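Aminoglycoside N(3)-acetyltransferase, AAC(3)-IVa (Escherichia coli, PDB 6MN3) catalyses acetyl transfer from acetyl-CoA to the 3-amino group of 2-deoxystreptamine antibiotics, probably giving resistance to gentamicin, kanamycin, tobramycin, neomycin and apramycin. Local coordinates at residues G14-L19 / I47-A52; T59-S64 / E114-D119; A101-F106 / R170-L175; G140-L145 / D150-L155; D199-E204 / V227-G232. All coordinates share one frame; numbering follows the deposited sequence.

Interaction 1. Residues G14-L19 / I47-A52; sequences GQLLNL and IEALRA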
# COMPACT_ATOMS: atom_id res chain seq x y z
N GLY A 14 9.37 17.27 -9.86
CA GLY A 14 8.75 17.56 -11.14
C GLY A 14 8.11 16.34 -11.77
O GLY A 14 7.01 16.43 -12.32
N GLN A 15 8.78 15.19 -11.70
CA GLN A 15 8.19 13.96 -12.20
C GLN A 15 6.92 13.61 -11.45
O GLN A 15 5.92 13.20 -12.06
CB GLN A 15 9.20 12.82 -12.10
CG GLN A 15 10.38 12.90 -13.06
CD GLN A 15 11.37 11.78 -12.84
OE1 GLN A 15 11.70 11.44 -11.70
NE2 GLN A 15 11.83 11.18 -13.93
N LEU A 16 6.92 13.79 -10.13
CA LEU A 16 5.74 13.47 -9.33
C LEU A 16 4.57 14.39 -9.67
O LEU A 16 3.42 13.95 -9.70
CB LEU A 16 6.08 13.56 -7.85
CG LEU A 16 6.90 12.38 -7.32
CD1 LEU A 16 7.69 12.77 -6.08
CD2 LEU A 16 5.98 11.21 -7.03
N LEU A 17 4.86 15.67 -9.92
CA LEU A 17 3.79 16.58 -10.33
C LEU A 17 3.31 16.27 -11.74
O LEU A 17 2.10 16.28 -12.00
CB LEU A 17 4.28 18.03 -10.23
CG LEU A 17 4.49 18.56 -8.81
CD1 LEU A 17 5.20 19.90 -8.83
CD2 LEU A 17 3.16 18.67 -8.08
N ASN A 18 4.23 15.97 -12.65
CA ASN A 18 3.84 15.58 -14.00
C ASN A 18 3.05 14.28 -13.99
O ASN A 18 2.14 14.09 -14.81
CB ASN A 18 5.07 15.43 -14.89
CG ASN A 18 5.66 16.76 -15.30
OD1 ASN A 18 4.94 17.75 -15.44
ND2 ASN A 18 6.97 16.79 -15.50
N LEU A 19 3.39 13.36 -13.08
CA LEU A 19 2.62 12.13 -12.95
C LEU A 19 1.19 12.42 -12.53
O LEU A 19 0.25 11.74 -12.96
CB LEU A 19 3.31 11.20 -11.95
CG LEU A 19 2.76 9.78 -11.86
CD1 LEU A 19 2.84 9.10 -13.22
CD2 LEU A 19 3.54 9.01 -10.81
N ILE A 47 11.88 10.51 -0.11
CA ILE A 47 10.85 10.93 0.84
C ILE A 47 10.69 12.44 0.83
O ILE A 47 9.58 12.97 0.81
CB ILE A 47 11.18 10.39 2.25
CG1 ILE A 47 11.04 8.87 2.28
CG2 ILE A 47 10.28 11.04 3.29
CD1 ILE A 47 11.76 8.22 3.45
N GLU A 48 11.81 13.17 0.84
CA GLU A 48 11.74 14.63 0.81
C GLU A 48 11.08 15.12 -0.47
O GLU A 48 10.35 16.12 -0.46
CB GLU A 48 13.14 15.23 0.94
CG GLU A 48 13.63 15.38 2.38
CD GLU A 48 15.06 15.88 2.46
OE1 GLU A 48 15.63 16.24 1.41
OE2 GLU A 48 15.62 15.89 3.58
N ALA A 49 11.32 14.43 -1.59
CA ALA A 49 10.66 14.79 -2.84
C ALA A 49 9.16 14.54 -2.76
O ALA A 49 8.36 15.38 -3.20
CB ALA A 49 11.27 14.01 -4.00
N LEU A 50 8.76 13.40 -2.19
CA LEU A 50 7.34 13.12 -2.02
C LEU A 50 6.67 14.15 -1.13
O LEU A 50 5.57 14.63 -1.44
CB LEU A 50 7.15 11.72 -1.43
CG LEU A 50 7.46 10.54 -2.35
CD1 LEU A 50 7.51 9.24 -1.56
CD2 LEU A 50 6.44 10.45 -3.47
N ARG A 51 7.32 14.52 -0.03
CA ARG A 51 6.73 15.50 0.88
C ARG A 51 6.69 16.89 0.26
O ARG A 51 5.75 17.65 0.49
CB ARG A 51 7.50 15.51 2.20
CG ARG A 51 7.51 14.17 2.91
CD ARG A 51 7.62 14.33 4.41
NE ARG A 51 6.43 14.95 4.98
CZ ARG A 51 6.34 15.37 6.24
NH1 ARG A 51 7.37 15.24 7.06
NH2 ARG A 51 5.21 15.93 6.68
N ALA A 52 7.71 17.23 -0.53
CA ALA A 52 7.71 18.54 -1.19
C ALA A 52 6.62 18.62 -2.25
O ALA A 52 5.95 19.65 -2.38
CB ALA A 52 9.08 18.82 -1.80
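Leu-16 and Leu-50 meet through the ends of their side chains, and Ala-49 adds a smaller apolar surface beside them. Both methyls of Leu-16 bracket a single methyl of Leu-50: its CD1 and its CD2 each stand 3.7 Å from Leu-50 CD2. The two side chains cross at about a right angle, so the fork of one receives one prong of the other. Leu-50 takes part although its CB leaves its helix on the side away from Gly-14 to Leu-19; with CG anti to the carbonyl carbon (chi1 -71°), the chain turns back far enough for CD2 to reach the neighbouring leucine. Here helix 9-19 lies against helix 42-54, and both rest on the mixed central sheet of the α/β fold, where Leu-143 of strand 141-145 touches Leu-16 and Leu-50 alike. At Ala-49 the same Leu-16 CD1 meets backbone as well as side chain, 3.9 Å from Ala-49 O and 4.3 Å from Ala-49 CB. No hydrogen bond joins the two segments, and only about 110 Å² is buried between them. Leu-12 and Ile-13, one turn earlier on helix 9-19, also pack on Ala-49.

Interaction 2. Residues T59-S64 / E114-D119; sequences TLVMPS and EQIISD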
# COMPACT_ATOMS: atom_id res chain seq x y z
N THR A 59 -0.49 15.08 3.03
CA THR A 59 -0.17 14.03 3.98
C THR A 59 0.32 12.81 3.23
O THR A 59 -0.35 12.34 2.30
CB THR A 59 -1.38 13.67 4.85
OG1 THR A 59 -1.80 14.83 5.58
CG2 THR A 59 -1.01 12.57 5.83
N LEU A 60 1.49 12.31 3.62
CA LEU A 60 2.12 11.16 2.98
C LEU A 60 1.93 9.92 3.84
O LEU A 60 2.21 9.95 5.04
CB LEU A 60 3.61 11.42 2.76
CG LEU A 60 4.47 10.25 2.29
CD1 LEU A 60 4.03 9.79 0.91
CD2 LEU A 60 5.94 10.64 2.30
N VAL A 61 1.45 8.84 3.22
CA VAL A 61 1.16 7.60 3.93
C VAL A 61 1.90 6.46 3.26
O VAL A 61 1.99 6.40 2.03
CB VAL A 61 -0.36 7.31 3.98
CG1 VAL A 61 -0.65 6.22 5.00
CG2 VAL A 61 -1.14 8.57 4.31
N MET A 62 2.43 5.55 4.07
CA MET A 62 3.15 4.37 3.59
C MET A 62 2.80 3.18 4.46
O MET A 62 2.54 3.33 5.66
CB MET A 62 4.67 4.58 3.61
CG MET A 62 5.17 5.62 2.65
SD MET A 62 6.97 5.65 2.65
CE MET A 62 7.28 7.26 1.94
N PRO A 63 2.79 1.98 3.88
CA PRO A 63 2.66 0.77 4.71
C PRO A 63 3.86 0.65 5.64
O PRO A 63 4.96 1.11 5.33
CB PRO A 63 2.62 -0.36 3.68
CG PRO A 63 3.27 0.20 2.46
CD PRO A 63 2.90 1.66 2.45
N SER A 64 3.64 0.02 6.79
CA SER A 64 4.67 -0.03 7.81
C SER A 64 4.47 -1.18 8.78
O SER A 64 4.67 -1.03 9.99
CB SER A 64 4.71 1.30 8.58
OG SER A 64 5.92 1.45 9.30
N GLU A 114 -2.90 11.86 11.80
CA GLU A 114 -3.62 11.36 12.96
C GLU A 114 -4.89 10.62 12.56
O GLU A 114 -5.23 9.58 13.14
CB GLU A 114 -3.95 12.53 13.91
CG GLU A 114 -4.89 13.61 13.35
CD GLU A 114 -4.43 14.24 12.03
OE1 GLU A 114 -3.21 14.19 11.73
OE2 GLU A 114 -5.28 14.75 11.28
N GLN A 115 -5.61 11.12 11.55
CA GLN A 115 -6.88 10.51 11.17
C GLN A 115 -6.67 9.18 10.47
O GLN A 115 -7.47 8.25 10.63
CB GLN A 115 -7.68 11.47 10.29
CG GLN A 115 -9.17 11.19 10.24
CD GLN A 115 -9.81 11.78 9.00
OE1 GLN A 115 -9.70 12.98 8.74
NE2 GLN A 115 -10.46 10.93 8.21
N ILE A 116 -5.60 9.07 9.68
CA ILE A 116 -5.31 7.84 8.95
C ILE A 116 -4.72 6.77 9.87
O ILE A 116 -4.85 5.57 9.58
CB ILE A 116 -4.37 8.18 7.78
CG1 ILE A 116 -5.10 9.09 6.79
CG2 ILE A 116 -3.87 6.93 7.07
CD1 ILE A 116 -4.18 9.97 5.97
N ILE A 117 -4.11 7.17 10.99
CA ILE A 117 -3.38 6.24 11.84
C ILE A 117 -4.16 5.82 13.09
O ILE A 117 -3.87 4.76 13.66
CB ILE A 117 -2.02 6.89 12.22
CG1 ILE A 117 -1.11 6.96 11.00
CG2 ILE A 117 -1.33 6.16 13.36
CD1 ILE A 117 -0.83 5.61 10.37
N SER A 118 -5.19 6.58 13.48
CA SER A 118 -5.77 6.49 14.82
C SER A 118 -6.34 5.11 15.17
O SER A 118 -6.45 4.80 16.36
CB SER A 118 -6.87 7.53 14.97
OG SER A 118 -8.02 7.17 14.22
N ASP A 119 -6.70 4.29 14.19
CA ASP A 119 -7.57 3.16 14.50
C ASP A 119 -6.81 2.01 15.17
O ASP A 119 -5.62 1.80 14.91
CB ASP A 119 -8.24 2.65 13.23
CG ASP A 119 -9.21 3.66 12.65
OD1 ASP A 119 -9.26 4.80 13.16
OD2 ASP A 119 -9.92 3.30 11.70
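Strand 59-63 of the central mixed sheet receives short helix 113-117 on one of its faces, a case of helix-on-sheet packing in which Ile-116 is set against Val-61 and Thr-59. The strand has antiparallel strand 106-109 on one side and parallel strand 26-31 on the other, and helix 42-54 connects strand 26-31 to it in a β-α-β crossover. Side chains alternate along the strand. Thr-59 and Val-61 point to helix 113-117, whereas Leu-60 and Met-62 touch helices 42-54 and 86-91 on the opposite face.

Ile-116 carries nearly half of the 124 Å² buried here. Ile-116 and Val-61 meet tip to tip, and their branches pair off: Ile-116 CD1 approaches Val-61 CG2 to 3.7 Å, while Ile-116 CG2 lies 3.9 Å from Val-61 CG1. Two separate methyl contacts of this kind probably limit how the side chains can rotate against one another. A chi1 of -64° with a nearly extended chi2 (154°) carries CD1 of Ile-116 in toward the strand and to the Thr-59 side, and Val-26 of the adjoining strand packs on the same isoleucine.

Thr-59 splits its two functions. Its hydroxyl OG1 is engaged by the backbone N-H of Gln-112, just ahead of the helix, so the polar end is satisfied near the apolar patch. The methyl is given to the isoleucine, with Thr-59 CG2 ending 4.1 Å from Ile-116 CD1.

Interaction 3. Residues A101-F106 / R170-L175; sequences AHPFAF and RHCTIL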
# COMPACT_ATOMS: atom_id res chain seq x y z
N ALA A 101 -0.54 1.52 16.03
CA ALA A 101 -0.13 0.73 17.19
C ALA A 101 -0.64 -0.70 17.12
O ALA A 101 -1.18 -1.24 18.09
CB ALA A 101 -0.60 1.41 18.47
N HIS A 102 -0.48 -1.34 15.96
CA HIS A 102 -0.86 -2.73 15.78
C HIS A 102 0.04 -3.33 14.71
O HIS A 102 0.62 -2.60 13.90
CB HIS A 102 -2.34 -2.87 15.40
CG HIS A 102 -2.79 -1.93 14.33
ND1 HIS A 102 -2.56 -2.17 12.99
CD2 HIS A 102 -3.46 -0.76 14.39
CE1 HIS A 102 -3.07 -1.18 12.27
NE2 HIS A 102 -3.62 -0.31 13.10
N PRO A 103 0.19 -4.66 14.69
CA PRO A 103 1.16 -5.28 13.77
C PRO A 103 0.87 -5.04 12.29
O PRO A 103 1.74 -5.36 11.47
CB PRO A 103 1.07 -6.77 14.11
CG PRO A 103 -0.23 -6.94 14.82
CD PRO A 103 -0.43 -5.66 15.58
N PHE A 104 -0.29 -4.52 11.93
CA PHE A 104 -0.58 -4.20 10.54
C PHE A 104 -0.55 -2.69 10.35
O PHE A 104 -1.51 -2.09 9.85
CB PHE A 104 -1.93 -4.78 10.12
CG PHE A 104 -2.18 -6.15 10.68
CD1 PHE A 104 -1.44 -7.24 10.25
CD2 PHE A 104 -3.15 -6.35 11.65
CE1 PHE A 104 -1.67 -8.50 10.76
CE2 PHE A 104 -3.39 -7.61 12.17
CZ PHE A 104 -2.65 -8.69 11.72
N ALA A 105 0.56 -2.06 10.72
CA ALA A 105 0.62 -0.62 10.86
C ALA A 105 0.92 0.07 9.53
O ALA A 105 1.44 -0.52 8.58
CB ALA A 105 1.68 -0.22 11.89
N PHE A 106 0.56 1.35 9.48
CA PHE A 106 0.97 2.28 8.44
C PHE A 106 1.73 3.43 9.08
O PHE A 106 1.75 3.59 10.30
CB PHE A 106 -0.25 2.81 7.66
CG PHE A 106 -0.76 1.87 6.60
CD1 PHE A 106 -0.61 2.17 5.26
CD2 PHE A 106 -1.40 0.69 6.95
CE1 PHE A 106 -1.08 1.31 4.28
CE2 PHE A 106 -1.87 -0.17 5.98
CZ PHE A 106 -1.71 0.14 4.64
N ARG A 170 -5.19 -16.61 9.64
CA ARG A 170 -3.89 -16.08 10.01
C ARG A 170 -3.91 -15.76 11.51
O ARG A 170 -4.87 -16.07 12.21
CB ARG A 170 -3.55 -14.85 9.17
CG ARG A 170 -3.49 -15.12 7.67
CD ARG A 170 -2.18 -15.79 7.28
NE ARG A 170 -2.39 -16.95 6.42
CZ ARG A 170 -2.30 -16.93 5.09
NH1 ARG A 170 -1.99 -15.80 4.47
NH2 ARG A 170 -2.50 -18.03 4.39
N HIS A 171 -2.84 -15.15 12.00
CA HIS A 171 -2.76 -14.80 13.41
C HIS A 171 -1.72 -13.72 13.61
O HIS A 171 -0.92 -13.42 12.73
CB HIS A 171 -2.45 -16.03 14.27
CG HIS A 171 -1.02 -16.49 14.19
ND1 HIS A 171 -0.59 -17.40 13.25
CD2 HIS A 171 0.06 -16.15 14.93
CE1 HIS A 171 0.71 -17.61 13.42
NE2 HIS A 171 1.12 -16.87 14.43
N CYS A 172 -1.75 -13.13 14.81
CA CYS A 172 -0.79 -12.11 15.21
C CYS A 172 -0.68 -12.12 16.73
O CYS A 172 -1.35 -12.91 17.41
CB CYS A 172 -1.19 -10.72 14.68
SG CYS A 172 -2.66 -10.02 15.47
N THR A 173 0.17 -11.25 17.27
CA THR A 173 0.44 -11.20 18.70
C THR A 173 0.28 -9.78 19.21
O THR A 173 0.86 -8.85 18.65
CB THR A 173 1.85 -11.72 19.00
OG1 THR A 173 1.87 -13.15 18.88
CG2 THR A 173 2.27 -11.33 20.41
N ILE A 174 -0.51 -9.62 20.27
CA ILE A 174 -0.69 -8.34 20.94
C ILE A 174 -0.49 -8.55 22.43
O ILE A 174 -0.78 -9.62 22.98
CB ILE A 174 -2.08 -7.73 20.65
CG1 ILE A 174 -2.13 -6.26 21.07
CG2 ILE A 174 -3.19 -8.53 21.32
CD1 ILE A 174 -1.73 -5.29 19.97
N LEU A 175 0.04 -7.52 23.10
CA LEU A 175 0.37 -7.60 24.51
C LEU A 175 -0.81 -7.14 25.36
O LEU A 175 -1.39 -6.08 25.11
CB LEU A 175 1.61 -6.75 24.82
CG LEU A 175 2.29 -6.86 26.19
CD1 LEU A 175 1.70 -5.87 27.19
CD2 LEU A 175 2.22 -8.29 26.74
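Two first torsions bring Cys-172 and Phe-104 together. At Cys-172, SG is lodged in the cleft flanked by both backbone neighbours, N and C (chi1 70°), while at Phe-104 the ring is swung beside its own backbone N (chi1 -40°) and extends its far end to the strand. Phe-104 CZ consequently comes within 3.9 Å of Cys-172 CB. The sulfur lies 5.0 Å from the centroid of the Phe-104 ring and 61° off its normal, an oblique sulfur-aromatic contact.

Pro-103 completes the group. Its CG is 3.9 Å from Cys-172 CB and 4.0 Å from Cys-172 SG, and the same carbon stands over one face of the Phe-104 ring, displaced toward the rim. Cysteine, proline and phenylalanine thus form a compact triangle in which each touches the other two.

The loop between strands 98-99 and 106-109 is in this way set against strand 168-174, which pairs with strand 181-187 in a separate two-stranded antiparallel sheet. Leu-121 and Pro-125 also pack on Phe-104, and a weak, bent hydrogen bond from Phe-104 N to His-102 ND1 lies within the loop.

No hydrogen bond crosses between the segments. Cys-172 is not one of the four zinc ligands of this enzyme; here its side chain acts as a soft, polarisable surface, and the contact should depend mainly on dispersion and close fit.

Interaction 4. Residues G140-L145 / D150-L155; sequences GQVLLL and DANTTL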
# COMPACT_ATOMS: atom_id res chain seq x y z
N GLY A 140 -7.88 9.94 -1.19
CA GLY A 140 -6.45 9.89 -1.39
C GLY A 140 -6.06 9.32 -2.74
O GLY A 140 -6.85 8.74 -3.48
N GLN A 141 -4.79 9.52 -3.07
CA GLN A 141 -4.16 8.95 -4.25
C GLN A 141 -3.24 7.81 -3.84
O GLN A 141 -2.61 7.85 -2.78
CB GLN A 141 -3.37 10.00 -5.03
CG GLN A 141 -4.21 11.02 -5.77
CD GLN A 141 -3.36 12.07 -6.47
OE1 GLN A 141 -2.59 12.78 -5.83
NE2 GLN A 141 -3.48 12.15 -7.79
N VAL A 142 -3.17 6.79 -4.68
CA VAL A 142 -2.30 5.64 -4.46
C VAL A 142 -1.20 5.67 -5.51
O VAL A 142 -1.48 5.64 -6.72
CB VAL A 142 -3.07 4.31 -4.50
CG1 VAL A 142 -2.12 3.14 -4.29
CG2 VAL A 142 -4.16 4.30 -3.44
N LEU A 143 0.04 5.72 -5.06
CA LEU A 143 1.20 5.78 -5.94
C LEU A 143 1.91 4.43 -5.88
O LEU A 143 2.42 4.04 -4.83
CB LEU A 143 2.14 6.91 -5.53
CG LEU A 143 3.46 7.00 -6.30
CD1 LEU A 143 3.19 7.12 -7.79
CD2 LEU A 143 4.30 8.16 -5.80
N LEU A 144 1.92 3.73 -7.01
CA LEU A 144 2.67 2.49 -7.15
C LEU A 144 4.03 2.84 -7.73
O LEU A 144 4.14 3.17 -8.92
CB LEU A 144 1.92 1.49 -8.03
CG LEU A 144 0.51 1.11 -7.57
CD1 LEU A 144 -0.00 -0.07 -8.38
CD2 LEU A 144 0.49 0.80 -6.08
N LEU A 145 5.07 2.78 -6.91
CA LEU A 145 6.39 3.30 -7.24
C LEU A 145 7.35 2.13 -7.47
O LEU A 145 7.95 1.60 -6.53
CB LEU A 145 6.88 4.22 -6.12
CG LEU A 145 8.08 5.11 -6.45
CD1 LEU A 145 7.89 5.72 -7.82
CD2 LEU A 145 8.24 6.18 -5.39
N ASP A 150 0.13 -6.08 -7.46
CA ASP A 150 0.17 -7.09 -6.41
C ASP A 150 0.50 -6.49 -5.06
O ASP A 150 0.24 -7.12 -4.03
CB ASP A 150 1.18 -8.18 -6.77
CG ASP A 150 2.59 -7.64 -6.94
OD1 ASP A 150 2.74 -6.44 -7.24
OD2 ASP A 150 3.55 -8.42 -6.77
N ALA A 151 1.07 -5.29 -5.03
CA ALA A 151 1.32 -4.56 -3.79
C ALA A 151 0.27 -3.50 -3.51
O ALA A 151 0.36 -2.81 -2.48
CB ALA A 151 2.71 -3.91 -3.84
N ASN A 152 -0.72 -3.34 -4.39
CA ASN A 152 -1.79 -2.37 -4.18
C ASN A 152 -2.70 -2.82 -3.05
O ASN A 152 -3.72 -3.47 -3.29
CB ASN A 152 -2.59 -2.18 -5.48
CG ASN A 152 -3.51 -0.97 -5.42
OD1 ASN A 152 -3.71 -0.37 -4.36
ND2 ASN A 152 -4.08 -0.61 -6.57
N THR A 153 -2.34 -2.45 -1.82
CA THR A 153 -3.08 -2.91 -0.64
C THR A 153 -4.55 -2.51 -0.70
O THR A 153 -5.41 -3.24 -0.17
CB THR A 153 -2.41 -2.36 0.62
OG1 THR A 153 -1.10 -2.92 0.75
CG2 THR A 153 -3.21 -2.70 1.86
N THR A 154 -4.86 -1.39 -1.34
CA THR A 154 -6.25 -0.94 -1.44
C THR A 154 -7.14 -1.99 -2.09
O THR A 154 -8.34 -2.06 -1.80
CB THR A 154 -6.32 0.39 -2.20
OG1 THR A 154 -5.55 1.38 -1.50
CG2 THR A 154 -7.75 0.88 -2.33
N LEU A 155 -6.57 -2.84 -2.95
CA LEU A 155 -7.35 -3.92 -3.55
C LEU A 155 -7.83 -4.91 -2.50
O LEU A 155 -8.93 -5.46 -2.63
CB LEU A 155 -6.53 -4.63 -4.62
CG LEU A 155 -6.40 -3.87 -5.94
CD1 LEU A 155 -5.52 -4.61 -6.93
CD2 LEU A 155 -7.78 -3.61 -6.54
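Val-142 and Leu-144 project from strand 141-145 onto Asn-152 and Thr-154, where the chain enters helix 154-161; the contact belongs to a strand-loop-helix (β-loop-α) unit of the α/β fold, with only four residues between the segments.

Purely apolar contact is made at Leu-144, whose CD2 lies 4.3 Å from Asn-152 CB.

Methyl groups against polar atoms make up the second class, and here the two branches of Val-142 are shared out between different partners. With CG1 anti to the backbone N (chi1 178°), that methyl faces the amide of Asn-152, and CG2 is directed to the hydroxyl of Thr-154. Val-142 CG1 is 3.9 Å from Asn-152 OD1, the valine and asparagine side chains meeting at an angle, whereas Val-142 and Thr-154 run antiparallel alongside one another. These are van der Waals contacts, and no hydrogen bond spans the two segments.

Hydrogen bonding instead shapes the entry to the helix. Its main bond runs from Leu-155 N to Asn-152 O, 2.9 Å long. Asn-152 is also the centre of an inverse gamma turn, and its OD1 adds a weak capping bond from Thr-154 N, 3.4 Å long and bent to 129° at the hydrogen. At the other end of the same amide, ND2 is bonded to His-149 ND1. Both polar atoms of this buried side chain therefore have partners, though the one at OD1 is weak, which probably helps to set the orientation of the amide. Ile-226 of helix 223-236 packs on Asn-152 and Val-142 together. Beside the capping amide, Thr-154 OG1 rests 3.8 Å from Val-142 CG2.

Interaction 5. Residues D199-E204 / V227-G232; sequences DRWLKE and VATALG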
# COMPACT_ATOMS: atom_id res chain seq x y z
N ASP A 199 -4.60 -3.51 -13.50
CA ASP A 199 -3.83 -2.61 -14.36
C ASP A 199 -4.58 -2.33 -15.65
O ASP A 199 -4.75 -1.17 -16.05
CB ASP A 199 -2.45 -3.20 -14.64
CG ASP A 199 -1.47 -2.16 -15.13
OD1 ASP A 199 -1.02 -1.34 -14.31
OD2 ASP A 199 -1.15 -2.16 -16.34
N ARG A 200 -5.06 -3.38 -16.32
CA ARG A 200 -5.80 -3.17 -17.56
C ARG A 200 -7.17 -2.56 -17.29
O ARG A 200 -7.63 -1.70 -18.05
CB ARG A 200 -5.95 -4.49 -18.32
CG ARG A 200 -6.60 -4.33 -19.69
CD ARG A 200 -7.15 -5.65 -20.20
NE ARG A 200 -6.09 -6.57 -20.59
CZ ARG A 200 -6.13 -7.88 -20.38
NH1 ARG A 200 -7.18 -8.43 -19.79
NH2 ARG A 200 -5.12 -8.65 -20.77
N TRP A 201 -7.83 -2.97 -16.20
CA TRP A 201 -9.11 -2.38 -15.85
C TRP A 201 -9.00 -0.87 -15.70
O TRP A 201 -9.81 -0.11 -16.25
CB TRP A 201 -9.64 -2.99 -14.54
CG TRP A 201 -9.85 -4.47 -14.58
CD1 TRP A 201 -9.98 -5.26 -15.69
CD2 TRP A 201 -9.97 -5.34 -13.45
NE1 TRP A 201 -10.17 -6.57 -15.32
CE2 TRP A 201 -10.17 -6.64 -13.95
CE3 TRP A 201 -9.93 -5.14 -12.07
CZ2 TRP A 201 -10.32 -7.74 -13.11
CZ3 TRP A 201 -10.08 -6.24 -11.24
CH2 TRP A 201 -10.27 -7.52 -11.76
N LEU A 202 -7.98 -0.40 -14.97
CA LEU A 202 -7.86 1.01 -14.65
C LEU A 202 -7.31 1.81 -15.82
O LEU A 202 -7.83 2.89 -16.15
CB LEU A 202 -6.97 1.19 -13.42
CG LEU A 202 -7.52 0.60 -12.12
CD1 LEU A 202 -6.40 0.31 -11.13
CD2 LEU A 202 -8.56 1.53 -11.51
N LYS A 203 -6.25 1.32 -16.47
CA LYS A 203 -5.63 2.07 -17.55
C LYS A 203 -6.59 2.25 -18.73
O LYS A 203 -6.61 3.30 -19.37
CB LYS A 203 -4.34 1.39 -18.00
CG LYS A 203 -3.80 1.87 -19.33
CD LYS A 203 -2.37 1.40 -19.54
CE LYS A 203 -2.20 -0.06 -19.15
NZ LYS A 203 -0.77 -0.48 -19.20
N GLU A 204 -7.40 1.22 -19.02
CA GLU A 204 -8.31 1.33 -20.15
C GLU A 204 -9.42 2.34 -19.88
O GLU A 204 -9.86 3.04 -20.79
CB GLU A 204 -8.90 -0.05 -20.48
CG GLU A 204 -7.91 -1.02 -21.10
CD GLU A 204 -7.08 -0.41 -22.21
OE1 GLU A 204 -7.68 0.12 -23.18
OE2 GLU A 204 -5.84 -0.44 -22.12
N VAL A 227 -11.10 1.20 -5.69
CA VAL A 227 -12.15 0.45 -5.00
C VAL A 227 -13.37 0.27 -5.91
O VAL A 227 -13.91 -0.83 -6.03
CB VAL A 227 -12.52 1.15 -3.68
CG1 VAL A 227 -13.83 0.61 -3.13
CG2 VAL A 227 -11.41 0.98 -2.67
N ALA A 228 -13.80 1.35 -6.56
CA ALA A 228 -15.00 1.28 -7.40
C ALA A 228 -14.80 0.31 -8.56
O ALA A 228 -15.70 -0.48 -8.87
CB ALA A 228 -15.37 2.67 -7.91
N THR A 229 -13.64 0.36 -9.21
CA THR A 229 -13.37 -0.54 -10.32
C THR A 229 -13.35 -1.99 -9.85
O THR A 229 -13.95 -2.87 -10.49
CB THR A 229 -12.05 -0.17 -10.99
OG1 THR A 229 -12.10 1.20 -11.43
CG2 THR A 229 -11.77 -1.07 -12.18
N ALA A 230 -12.67 -2.26 -8.74
CA ALA A 230 -12.54 -3.63 -8.26
C ALA A 230 -13.88 -4.17 -7.77
O ALA A 230 -14.18 -5.36 -7.97
CB ALA A 230 -11.50 -3.70 -7.15
N LEU A 231 -14.69 -3.33 -7.13
CA LEU A 231 -16.00 -3.77 -6.66
C LEU A 231 -16.89 -4.21 -7.82
O LEU A 231 -17.72 -5.12 -7.65
CB LEU A 231 -16.68 -2.67 -5.86
CG LEU A 231 -16.18 -2.46 -4.42
CD1 LEU A 231 -17.01 -1.40 -3.71
CD2 LEU A 231 -16.21 -3.77 -3.66
N GLY A 232 -16.75 -3.60 -8.99
CA GLY A 232 -17.51 -4.04 -10.14
C GLY A 232 -17.07 -5.40 -10.65
O GLY A 232 -17.90 -6.24 -11.00
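Trp-201 and Leu-202 of helix 197-204 close on a single residue, Thr-229 of helix 223-236. Going along the first helix from its earlier turn, Asp-199 makes no contact with Val-227 to Gly-232 and is engaged elsewhere: its OD1 forms a salt bridge with Arg-219 and a hydrogen bond with Gln-208, both on the sheet, while OD2 serves Lys-203.

Trp-201 comes next and gives mainly the root of its side chain, with Trp-201 CB 3.7 Å from Thr-229 CG2. The threonine methyl approaches the indole obliquely, and the tryptophan side chain also packs on Ile-240.

Leu-202 follows. Its CB sets off along the flank of the helix, but CG, anti to the carbonyl carbon (chi1 -65°), carries the fork across to the other helix. Leu-202 CD2 there lies 3.6 Å from Thr-229 OG1 and 3.9 Å from Thr-229 CB, the two side chains crossing at a slant. This is a methyl against an oxygen that already has a hydrogen-bond partner in its own helix, the backbone O of Asp-225.

One residue on, Lys-203 NZ reaches Asp-199 OD2 at 3.3 Å, a weak hydrogen-bonded salt bridge that spans one helical turn (i to i+4); a long, weak ion pair also relates the lysine to Glu-210. Among the neighbouring elements, Leu-202 and Lys-203 also touch Gln-208 on strand 208-213, the sheet's edge within the chain, and helix 223-236 turns Val-227 and Ala-230 onto helix 154-161.

Overall arrangement
Interactions 1, 2, 4 and 5 pack on or beside the mixed sheet; interaction 3 joins one of its loops to the two-stranded sheet. Interaction 1 comes first along the chain and interaction 5 last; the segments of interactions 2 and 3 alternate, and interaction 4 is nested within interaction 3. Leu-50 of interaction 1 touches strand 59-63 of interaction 2, and its leucines Leu-143 of interaction 4. Interaction 2 meets the loop of interaction 3, whose Phe-106 reaches Thr-153 of interaction 4. Interactions 4 and 5, centres 12 Å apart, meet through helix 223-236. These touching pairs make continuous packing across the acetyltransferase, although interactions 3 and 5 lie about 30 Å apart between centres.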